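Local coordinates for protein quinone reductase (PDB 4GI5) that probably reduces quinones with NAD(P)H, using a bound flavin-adenine dinucleotide in a flavodoxin-like fold, at residues R158-A169 with H200-L211; A72-V80 with Q92-I103. All blocks are in the same frame, centred on the assembly; numbering follows the deposited sequence.

Overall arrangement
Both contacts belong to the flavodoxin-like domain, one at its core and one at its periphery. Contact 1 joins the last two strands of the parallel sheet, 168-174 and 209-216, and reaches the second subunit; the side chain of Tyr-205 comes within about 6 Å of a bound FAD. Contact 2 folds the loop 72-80 against the helices that follow it. There the side chain of Val-80 lies about 6 Å from that of the FAD-binding Arg-85, and the side chain of Asp-74 about 10 Å from a bound FAD. The two centres are 24 Å apart and the nearest atoms about 7 Å. Helix 101-112 connects them, starting in contact 2 and packing Leu-110 on Phe-164 and Leu-111 on Thr-163 of contact 1.

Contact 1: residues R158-A169 with H200-L211; sequences RYGEGTFVGKRA and HGMLFYPGFEVL
Tyr-205 turns CG away from its own backbone N (chi1 -175°), which lays its ring between Arg-158 and Tyr-159; in Tyr-159, CG opposite the carbonyl carbon (chi1 -69°) brings the ring to Tyr-205 and His-200. The edge of Tyr-205 meets the face of the Tyr-159 ring in a T-shaped pair, planes 62° apart, CD2 of Tyr-205 being 3.5 Å from CZ of Tyr-159. Over a face of Tyr-205 runs the extended chain of Arg-158, giving a CH-pi contact from CD; its NH1 then bonds Tyr-205 OH at 3.0 Å, within the guanidinium plane, and its NE donates to Gln-252 OE1. His-200 lies nearly parallel to Tyr-159 but slid aside; a water 2.7 Å from His-200 ND1 links it to Tyr-159 OH. Tyr-159 OH also bonds Asn-188 of the second subunit; Trp-124 of that subunit meets Tyr-205 edge-to-face and its Phe-125 packs alongside.

Helix 196-204 ends in a Schellman motif with Gly-207 as C-prime residue. Phe-204 O is gripped twice, by Gly-207 N and, from the opposite face of its carbonyl plane, by Gly-160 N at 3.1 Å. This helix belongs to the beta-alpha-beta crossover between parallel strands 168-174 and 209-216 of the flavodoxin-like sheet, which start to pair here: Glu-209 N bonds Lys-167 O, Glu-209 O takes Ala-169 N, and Leu-211 N reaches Ala-169 O.

Phe-208 is clamped on both faces: Phe-164 CB sits 3.8 Å from its ring centroid, Ala-169 CB on the other side. On the sheet's other face, Arg-168 NE makes a long salt bridge of 3.5 Å to Glu-209 OE1, while Arg-168 NH1 bonds Leu-241 O and Thr-244 O.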
loop_
_atom_site.group_PDB
_atom_site.type_symbol
_atom_site.label_atom_id
_atom_site.label_comp_id
_atom_site.label_asym_id
_atom_site.label_seq_id
_atom_site.Cartn_x
_atom_site.Cartn_y
_atom_site.Cartn_z
ATOM N N ARG B 158 -13.029 -16.089 -3.263
ATOM C CA ARG B 158 -12.558 -14.834 -2.693
ATOM C C ARG B 158 -13.695 -13.866 -2.627
ATOM O O ARG B 158 -14.797 -14.104 -3.107
ATOM C CB ARG B 158 -11.474 -14.327 -3.635
ATOM C CG ARG B 158 -11.965 -13.848 -4.983
ATOM C CD ARG B 158 -10.848 -13.247 -5.804
ATOM N NE ARG B 158 -11.283 -12.664 -7.058
ATOM C CZ ARG B 158 -10.494 -12.167 -7.983
ATOM N NH1 ARG B 158 -9.154 -12.173 -7.837
ATOM N NH2 ARG B 158 -11.039 -11.550 -9.021
ATOM N N TYR B 159 -13.436 -12.758 -1.958
ATOM C CA TYR B 159 -14.309 -11.678 -1.732
ATOM C C TYR B 159 -15.578 -12.117 -0.963
ATOM O O TYR B 159 -16.656 -12.273 -1.548
ATOM C CB TYR B 159 -14.618 -10.887 -2.984
ATOM C CG TYR B 159 -13.445 -10.077 -3.557
ATOM C CD1 TYR B 159 -12.738 -9.227 -2.744
ATOM C CD2 TYR B 159 -13.051 -10.208 -4.858
ATOM C CE1 TYR B 159 -11.707 -8.437 -3.233
ATOM C CE2 TYR B 159 -12.010 -9.421 -5.411
ATOM C CZ TYR B 159 -11.351 -8.482 -4.556
ATOM O OH TYR B 159 -10.317 -7.740 -5.078
ATOM N N GLY B 160 -15.360 -12.343 0.323
ATOM C CA GLY B 160 -16.381 -12.917 1.205
ATOM C C GLY B 160 -16.388 -14.439 1.271
ATOM O O GLY B 160 -17.297 -15.005 1.897
ATOM N N GLU B 161 -15.449 -15.093 0.601
ATOM C CA GLU B 161 -15.176 -16.508 0.670
ATOM C C GLU B 161 -13.674 -16.638 0.787
ATOM O O GLU B 161 -12.930 -15.638 0.524
ATOM C CB GLU B 161 -15.556 -17.192 -0.638
ATOM C CG GLU B 161 -16.976 -17.258 -0.908
ATOM C CD GLU B 161 -17.241 -17.950 -2.258
ATOM O OE1 GLU B 161 -17.866 -17.339 -3.067
ATOM O OE2 GLU B 161 -16.711 -19.060 -2.497
ATOM N N GLY B 162 -13.237 -17.815 1.130
ATOM C CA GLY B 162 -11.837 -18.139 1.280
ATOM C C GLY B 162 -11.526 -18.755 2.598
ATOM O O GLY B 162 -12.446 -19.040 3.420
ATOM N N THR B 163 -10.208 -18.858 2.863
ATOM C CA THR B 163 -9.690 -19.508 4.037
ATOM C C THR B 163 -10.127 -18.866 5.299
ATOM O O THR B 163 -10.278 -19.564 6.317
ATOM C CB THR B 163 -8.137 -19.624 3.921
ATOM O OG1 THR B 163 -7.871 -20.404 2.767
ATOM C CG2 THR B 163 -7.496 -20.291 5.106
ATOM N N PHE B 164 -10.404 -17.542 5.294
ATOM C CA PHE B 164 -10.689 -16.816 6.491
ATOM C C PHE B 164 -12.174 -16.600 6.790
ATOM O O PHE B 164 -12.538 -15.872 7.689
ATOM C CB PHE B 164 -9.875 -15.495 6.624
ATOM C CG PHE B 164 -8.365 -15.676 6.354
ATOM C CD1 PHE B 164 -7.671 -16.777 6.840
ATOM C CD2 PHE B 164 -7.674 -14.696 5.666
ATOM C CE1 PHE B 164 -6.344 -16.993 6.538
ATOM C CE2 PHE B 164 -6.331 -14.826 5.458
ATOM C CZ PHE B 164 -5.651 -15.993 5.834
ATOM N N VAL B 165 -13.036 -17.247 6.019
ATOM C CA VAL B 165 -14.473 -17.145 6.268
ATOM C C VAL B 165 -14.769 -17.556 7.728
ATOM O O VAL B 165 -14.218 -18.564 8.212
ATOM C CB VAL B 165 -15.280 -18.045 5.316
ATOM C CG1 VAL B 165 -16.760 -18.056 5.740
ATOM C CG2 VAL B 165 -15.280 -17.472 3.977
ATOM N N GLY B 166 -15.612 -16.795 8.369
ATOM C CA GLY B 166 -15.931 -17.041 9.783
ATOM C C GLY B 166 -15.088 -16.255 10.735
ATOM O O GLY B 166 -15.292 -16.327 11.980
ATOM N N LYS B 167 -14.042 -15.582 10.212
ATOM C CA LYS B 167 -13.145 -14.816 11.109
ATOM C C LYS B 167 -13.454 -13.386 10.870
ATOM O O LYS B 167 -14.024 -13.011 9.834
ATOM C CB LYS B 167 -11.642 -15.042 10.788
ATOM C CG LYS B 167 -11.207 -16.471 10.834
ATOM C CD LYS B 167 -9.743 -16.695 10.528
ATOM C CE LYS B 167 -9.377 -18.167 10.312
ATOM N NZ LYS B 167 -9.428 -18.853 11.612
ATOM N N ARG B 168 -13.090 -12.528 11.826
ATOM C CA ARG B 168 -13.300 -11.045 11.747
ATOM C C ARG B 168 -11.901 -10.412 11.745
ATOM O O ARG B 168 -10.959 -10.961 12.274
ATOM C CB ARG B 168 -14.051 -10.545 12.976
ATOM C CG ARG B 168 -15.531 -10.915 12.913
ATOM C CD ARG B 168 -16.309 -10.547 14.244
ATOM N NE ARG B 168 -17.749 -10.506 13.764
ATOM C CZ ARG B 168 -18.665 -9.534 13.920
ATOM N NH1 ARG B 168 -18.476 -8.442 14.692
ATOM N NH2 ARG B 168 -19.841 -9.677 13.314
ATOM N N ALA B 169 -11.804 -9.280 11.079
ATOM C CA ALA B 169 -10.524 -8.476 11.012
ATOM C C ALA B 169 -10.853 -7.019 11.181
ATOM O O ALA B 169 -11.950 -6.490 10.850
ATOM C CB ALA B 169 -9.840 -8.766 9.657
ATOM N N HIS B 200 -10.731 -4.047 1.517
ATOM C CA HIS B 200 -11.406 -4.885 0.491
ATOM C C HIS B 200 -10.430 -5.844 -0.144
ATOM O O HIS B 200 -10.748 -7.027 -0.252
ATOM C CB HIS B 200 -12.049 -3.958 -0.548
ATOM C CG HIS B 200 -12.961 -4.674 -1.509
ATOM N ND1 HIS B 200 -12.578 -5.102 -2.763
ATOM C CD2 HIS B 200 -14.262 -5.021 -1.386
ATOM C CE1 HIS B 200 -13.606 -5.614 -3.404
ATOM N NE2 HIS B 200 -14.646 -5.631 -2.578
ATOM N N GLY B 201 -9.204 -5.371 -0.460
ATOM C CA GLY B 201 -8.260 -6.180 -1.206
ATOM C C GLY B 201 -7.434 -7.177 -0.461
ATOM O O GLY B 201 -7.014 -8.171 -1.008
HETATM N N MSE B 202 -7.257 -6.947 0.844
HETATM C CA MSE B 202 -6.418 -7.783 1.667
HETATM C C MSE B 202 -7.190 -8.541 2.757
HETATM O O MSE B 202 -6.719 -9.585 3.282
HETATM C CB MSE B 202 -5.207 -7.066 2.295
HETATM C CG MSE B 202 -4.337 -6.424 1.233
HETATM SE SE MSE B 202 -2.929 -5.407 2.201
HETATM C CE MSE B 202 -2.713 -4.064 0.840
ATOM N N LEU B 203 -8.327 -8.003 3.205
ATOM C CA LEU B 203 -9.073 -8.561 4.317
ATOM C C LEU B 203 -10.343 -9.257 3.797
ATOM O O LEU B 203 -10.514 -10.462 3.999
ATOM C CB LEU B 203 -9.353 -7.513 5.383
ATOM C CG LEU B 203 -8.117 -6.859 6.054
ATOM C CD1 LEU B 203 -8.589 -5.893 7.132
ATOM C CD2 LEU B 203 -7.135 -7.866 6.523
ATOM N N PHE B 204 -11.183 -8.500 3.116
ATOM C CA PHE B 204 -12.426 -9.121 2.578
ATOM C C PHE B 204 -12.047 -10.150 1.525
ATOM O O PHE B 204 -12.708 -11.223 1.393
ATOM C CB PHE B 204 -13.278 -8.067 1.948
ATOM C CG PHE B 204 -14.651 -8.562 1.472
ATOM C CD1 PHE B 204 -15.596 -9.149 2.360
ATOM C CD2 PHE B 204 -14.970 -8.408 0.142
ATOM C CE1 PHE B 204 -16.797 -9.613 1.926
ATOM C CE2 PHE B 204 -16.208 -8.825 -0.300
ATOM C CZ PHE B 204 -17.065 -9.428 0.584
ATOM N N TYR B 205 -10.982 -9.925 0.759
ATOM C CA TYR B 205 -10.532 -10.827 -0.328
ATOM C C TYR B 205 -10.424 -12.283 0.135
ATOM O O TYR B 205 -11.030 -13.155 -0.457
ATOM C CB TYR B 205 -9.218 -10.267 -0.982
ATOM C CG TYR B 205 -8.723 -11.016 -2.160
ATOM C CD1 TYR B 205 -8.307 -12.339 -2.065
ATOM C CD2 TYR B 205 -8.615 -10.355 -3.397
ATOM C CE1 TYR B 205 -7.876 -12.998 -3.204
ATOM C CE2 TYR B 205 -8.143 -10.989 -4.503
ATOM C CZ TYR B 205 -7.812 -12.310 -4.410
ATOM O OH TYR B 205 -7.450 -12.983 -5.565
ATOM N N PRO B 206 -9.655 -12.614 1.181
ATOM C CA PRO B 206 -9.543 -14.023 1.604
ATOM C C PRO B 206 -10.657 -14.471 2.609
ATOM O O PRO B 206 -10.558 -15.545 3.200
ATOM C CB PRO B 206 -8.139 -14.067 2.240
ATOM C CG PRO B 206 -7.982 -12.682 2.814
ATOM C CD PRO B 206 -8.562 -11.791 1.797
ATOM N N GLY B 207 -11.642 -13.645 2.791
ATOM C CA GLY B 207 -12.915 -13.998 3.408
ATOM C C GLY B 207 -13.208 -13.507 4.787
ATOM O O GLY B 207 -14.212 -13.906 5.379
ATOM N N PHE B 208 -12.404 -12.568 5.336
ATOM C CA PHE B 208 -12.713 -11.979 6.612
ATOM C C PHE B 208 -14.033 -11.233 6.534
ATOM O O PHE B 208 -14.346 -10.654 5.508
ATOM C CB PHE B 208 -11.695 -10.969 7.077
ATOM C CG PHE B 208 -10.405 -11.584 7.617
ATOM C CD1 PHE B 208 -10.335 -12.222 8.848
ATOM C CD2 PHE B 208 -9.230 -11.419 6.942
ATOM C CE1 PHE B 208 -9.115 -12.688 9.314
ATOM C CE2 PHE B 208 -8.051 -11.880 7.421
ATOM C CZ PHE B 208 -7.971 -12.522 8.638
ATOM N N GLU B 209 -14.757 -11.181 7.654
ATOM C CA GLU B 209 -15.726 -10.079 7.901
ATOM C C GLU B 209 -14.900 -8.882 8.406
ATOM O O GLU B 209 -14.231 -9.045 9.424
ATOM C CB GLU B 209 -16.738 -10.523 8.966
ATOM C CG GLU B 209 -17.609 -11.647 8.457
ATOM C CD GLU B 209 -18.793 -11.843 9.404
ATOM O OE1 GLU B 209 -18.561 -11.910 10.630
ATOM O OE2 GLU B 209 -19.930 -11.805 8.938
ATOM N N VAL B 210 -14.955 -7.750 7.698
ATOM C CA VAL B 210 -14.112 -6.654 8.061
ATOM C C VAL B 210 -14.909 -5.651 8.902
ATOM O O VAL B 210 -15.960 -5.156 8.491
ATOM C CB VAL B 210 -13.590 -5.950 6.797
ATOM C CG1 VAL B 210 -12.565 -4.895 7.196
ATOM C CG2 VAL B 210 -13.066 -7.019 5.814
ATOM N N LEU B 211 -14.431 -5.382 10.099
ATOM C CA LEU B 211 -15.054 -4.369 10.909
ATOM C C LEU B 211 -14.620 -2.992 10.490
ATOM O O LEU B 211 -13.502 -2.819 9.965
ATOM C CB LEU B 211 -14.712 -4.620 12.368
ATOM C CG LEU B 211 -14.951 -6.020 12.874
ATOM C CD1 LEU B 211 -14.670 -6.030 14.332
ATOM C CD2 LEU B 211 -16.381 -6.370 12.668
HETATM O O HOH W 1 -10.151 -5.097 -3.935
#

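Contact 2: residues A72-V80 with Q92-I103; sequences ADDSGAPPV and QAFAQGTQSADI
Val-80 CG2 lies above the plane of the Gln-92 carboxamide, nearest NE2 at 3.5 Å, and a water reaches the oxygen of the same amide, donating to both Gln-92 OE1, 2.8 Å away, and Pro-78 O. The Gln-92 chain is extended, its CG pointing away from the backbone N (chi1 -177°), which carries the amide out from the helix to the loop. Within 92-103, Gln-99 OE1 lies at the edge of the Phe-94 ring, in its plane, while the NE2 of that amide bonds Gln-107.

Further along, the backbone of the loop provides the acceptors. Thr-98 OG1, held between its backbone N and carbonyl carbon (chi1 64°), donates to Ser-75 O in a short bond of 2.6 Å. The methyl of Ala-93 also presses on Ser-75 O, CB to O 3.4 Å. Ser-100 N gives a bond of 3.1 Å to Asp-74 O, arriving from above the carbonyl plane, 41° out of it. Gly-76 CA approaches Thr-98 O to 3.2 Å in a CA-H...O contact.

In the flavodoxin-like fold these pieces belong to the long crossover from strand 55-60 to strand 115-121: the loop is pinned where helix 86-96 gives way, past Gly-97 with its positive phi, to helix 101-112. Ser-100 holds the N-cap position, yet its OG donates to Asp-102 OD1, 2.7 Å away, instead of capping. Ile-103 CD1 touches Asp-74 CB at 3.9 Å. Arg-137 forms salt bridges with both Asp-74 and Asp-102, probably easing the repulsion between these carboxylates, and Lys-67 is a further partner of Asp-74.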
loop_
_atom_site.group_PDB
_atom_site.type_symbol
_atom_site.label_atom_id
_atom_site.label_comp_id
_atom_site.label_asym_id
_atom_site.label_seq_id
_atom_site.Cartn_x
_atom_site.Cartn_y
_atom_site.Cartn_z
ATOM N N ALA B 72 12.953 -16.097 -3.666
ATOM C CA ALA B 72 13.091 -17.538 -3.940
ATOM C C ALA B 72 13.553 -18.314 -2.729
ATOM O O ALA B 72 13.265 -19.511 -2.606
ATOM C CB ALA B 72 13.992 -17.798 -5.184
ATOM N N ASP B 73 14.088 -17.649 -1.744
ATOM C CA ASP B 73 14.500 -18.349 -0.514
ATOM C C ASP B 73 13.288 -18.751 0.328
ATOM O O ASP B 73 13.416 -19.486 1.303
ATOM C CB ASP B 73 15.410 -17.491 0.327
ATOM C CG ASP B 73 16.842 -17.406 -0.271
ATOM O OD1 ASP B 73 17.250 -18.321 -0.996
ATOM O OD2 ASP B 73 17.478 -16.406 -0.121
ATOM N N ASP B 74 12.095 -18.188 0.046
ATOM C CA ASP B 74 10.896 -18.557 0.817
ATOM C C ASP B 74 10.214 -19.818 0.392
ATOM O O ASP B 74 9.306 -20.242 1.088
ATOM C CB ASP B 74 9.887 -17.375 0.702
ATOM C CG ASP B 74 10.428 -16.162 1.342
ATOM O OD1 ASP B 74 11.291 -16.242 2.318
ATOM O OD2 ASP B 74 10.073 -14.990 0.947
ATOM N N SER B 75 10.576 -20.395 -0.757
ATOM C CA SER B 75 9.796 -21.509 -1.351
ATOM C C SER B 75 10.365 -22.854 -0.957
ATOM O O SER B 75 9.656 -23.847 -1.246
ATOM C CB SER B 75 9.625 -21.386 -2.880
ATOM O OG SER B 75 10.884 -21.422 -3.556
ATOM N N GLY B 76 11.607 -22.871 -0.379
ATOM C CA GLY B 76 12.179 -24.126 0.175
ATOM C C GLY B 76 12.506 -25.216 -0.877
ATOM O O GLY B 76 12.559 -26.370 -0.576
ATOM N N ALA B 77 12.615 -24.868 -2.130
ATOM C CA ALA B 77 12.733 -25.852 -3.286
ATOM C C ALA B 77 13.238 -25.152 -4.462
ATOM O O ALA B 77 13.110 -23.937 -4.588
ATOM C CB ALA B 77 11.442 -26.500 -3.584
ATOM N N PRO B 78 13.840 -25.878 -5.405
ATOM C CA PRO B 78 14.220 -25.264 -6.644
ATOM C C PRO B 78 12.992 -24.777 -7.404
ATOM O O PRO B 78 11.884 -25.208 -7.119
ATOM C CB PRO B 78 14.881 -26.425 -7.463
ATOM C CG PRO B 78 15.191 -27.459 -6.438
ATOM C CD PRO B 78 14.206 -27.312 -5.302
ATOM N N PRO B 79 13.199 -23.917 -8.419
ATOM C CA PRO B 79 12.029 -23.444 -9.194
ATOM C C PRO B 79 11.248 -24.539 -9.787
ATOM O O PRO B 79 11.816 -25.517 -10.351
ATOM C CB PRO B 79 12.689 -22.632 -10.327
ATOM C CG PRO B 79 13.953 -22.157 -9.749
ATOM C CD PRO B 79 14.443 -23.308 -8.875
ATOM N N VAL B 80 9.949 -24.450 -9.763
ATOM C CA VAL B 80 9.142 -25.415 -10.351
ATOM C C VAL B 80 9.229 -25.471 -11.868
ATOM O O VAL B 80 9.158 -26.569 -12.433
ATOM C CB VAL B 80 7.699 -25.301 -9.827
ATOM C CG1 VAL B 80 7.008 -24.102 -10.359
ATOM C CG2 VAL B 80 6.852 -26.513 -10.161
ATOM N N GLN B 92 3.293 -24.314 -5.399
ATOM C CA GLN B 92 4.017 -25.584 -5.065
ATOM C C GLN B 92 4.495 -25.640 -3.616
ATOM O O GLN B 92 4.274 -26.667 -2.956
ATOM C CB GLN B 92 5.166 -25.845 -6.040
ATOM C CG GLN B 92 5.794 -27.201 -5.677
ATOM C CD GLN B 92 7.002 -27.525 -6.499
ATOM O OE1 GLN B 92 8.087 -26.866 -6.429
ATOM N NE2 GLN B 92 6.821 -28.530 -7.322
ATOM N N ALA B 93 5.086 -24.567 -3.082
ATOM C CA ALA B 93 5.568 -24.566 -1.708
ATOM C C ALA B 93 4.489 -24.806 -0.709
ATOM O O ALA B 93 4.664 -25.572 0.286
ATOM C CB ALA B 93 6.271 -23.300 -1.372
ATOM N N PHE B 94 3.342 -24.179 -0.920
ATOM C CA PHE B 94 2.238 -24.325 0.002
ATOM C C PHE B 94 1.671 -25.788 -0.112
ATOM O O PHE B 94 1.380 -26.395 0.926
ATOM C CB PHE B 94 1.100 -23.346 -0.286
ATOM C CG PHE B 94 -0.034 -23.448 0.687
ATOM C CD1 PHE B 94 0.057 -22.809 1.895
ATOM C CD2 PHE B 94 -1.130 -24.182 0.424
ATOM C CE1 PHE B 94 -0.901 -22.919 2.848
ATOM C CE2 PHE B 94 -2.181 -24.268 1.364
ATOM C CZ PHE B 94 -2.015 -23.692 2.591
ATOM N N ALA B 95 1.491 -26.267 -1.311
ATOM C CA ALA B 95 0.901 -27.618 -1.552
ATOM C C ALA B 95 1.858 -28.705 -1.045
ATOM O O ALA B 95 1.379 -29.689 -0.525
ATOM C CB ALA B 95 0.592 -27.867 -3.018
ATOM N N GLN B 96 3.148 -28.547 -1.193
ATOM C CA GLN B 96 4.182 -29.579 -0.862
ATOM C C GLN B 96 4.719 -29.418 0.532
ATOM O O GLN B 96 5.454 -30.293 1.005
ATOM C CB GLN B 96 5.368 -29.543 -1.839
ATOM C CG GLN B 96 5.031 -29.932 -3.247
ATOM C CD GLN B 96 4.275 -31.231 -3.248
ATOM O OE1 GLN B 96 4.782 -32.224 -2.722
ATOM N NE2 GLN B 96 3.021 -31.217 -3.733
ATOM N N GLY B 97 4.439 -28.308 1.216
ATOM C CA GLY B 97 4.907 -28.141 2.545
ATOM C C GLY B 97 6.329 -27.713 2.696
ATOM O O GLY B 97 6.974 -28.063 3.691
ATOM N N THR B 98 6.825 -26.859 1.816
ATOM C CA THR B 98 8.186 -26.391 1.855
ATOM C C THR B 98 8.407 -24.937 2.164
ATOM O O THR B 98 9.505 -24.400 1.994
ATOM C CB THR B 98 8.916 -26.734 0.529
ATOM O OG1 THR B 98 8.354 -26.067 -0.629
ATOM C CG2 THR B 98 8.858 -28.340 0.202
ATOM N N GLN B 99 7.344 -24.217 2.481
ATOM C CA GLN B 99 7.527 -22.812 2.736
ATOM C C GLN B 99 8.498 -22.568 3.874
ATOM O O GLN B 99 8.560 -23.391 4.850
ATOM C CB GLN B 99 6.184 -22.111 3.101
ATOM C CG GLN B 99 5.108 -22.322 2.061
ATOM C CD GLN B 99 3.749 -21.779 2.599
ATOM O OE1 GLN B 99 3.114 -20.820 2.029
ATOM N NE2 GLN B 99 3.250 -22.439 3.620
ATOM N N SER B 100 9.129 -21.394 3.912
ATOM C CA SER B 100 9.950 -21.079 5.067
ATOM C C SER B 100 9.188 -21.119 6.378
ATOM O O SER B 100 7.980 -20.799 6.456
ATOM C CB SER B 100 10.784 -19.818 4.867
ATOM O OG SER B 100 9.962 -18.806 4.576
ATOM N N ALA B 101 9.888 -21.480 7.464
ATOM C CA ALA B 101 9.192 -21.719 8.729
ATOM C C ALA B 101 8.530 -20.499 9.325
ATOM O O ALA B 101 7.533 -20.665 9.988
ATOM C CB ALA B 101 10.186 -22.283 9.752
ATOM N N ASP B 102 9.084 -19.293 9.104
ATOM C CA ASP B 102 8.422 -18.023 9.556
ATOM C C ASP B 102 7.025 -17.887 8.952
ATOM O O ASP B 102 6.073 -17.559 9.668
ATOM C CB ASP B 102 9.346 -16.792 9.275
ATOM C CG ASP B 102 9.685 -16.563 7.848
ATOM O OD1 ASP B 102 9.688 -17.467 6.937
ATOM O OD2 ASP B 102 10.124 -15.397 7.562
ATOM N N ILE B 103 6.915 -18.144 7.660
ATOM C CA ILE B 103 5.625 -18.126 6.938
ATOM C C ILE B 103 4.655 -19.095 7.518
ATOM O O ILE B 103 3.501 -18.785 7.825
ATOM C CB ILE B 103 5.835 -18.321 5.437
ATOM C CG1 ILE B 103 6.613 -17.154 4.856
ATOM C CG2 ILE B 103 4.498 -18.586 4.717
ATOM C CD1 ILE B 103 7.097 -17.293 3.406
HETATM O O HOH W 2 10.641 -27.503 -7.461
#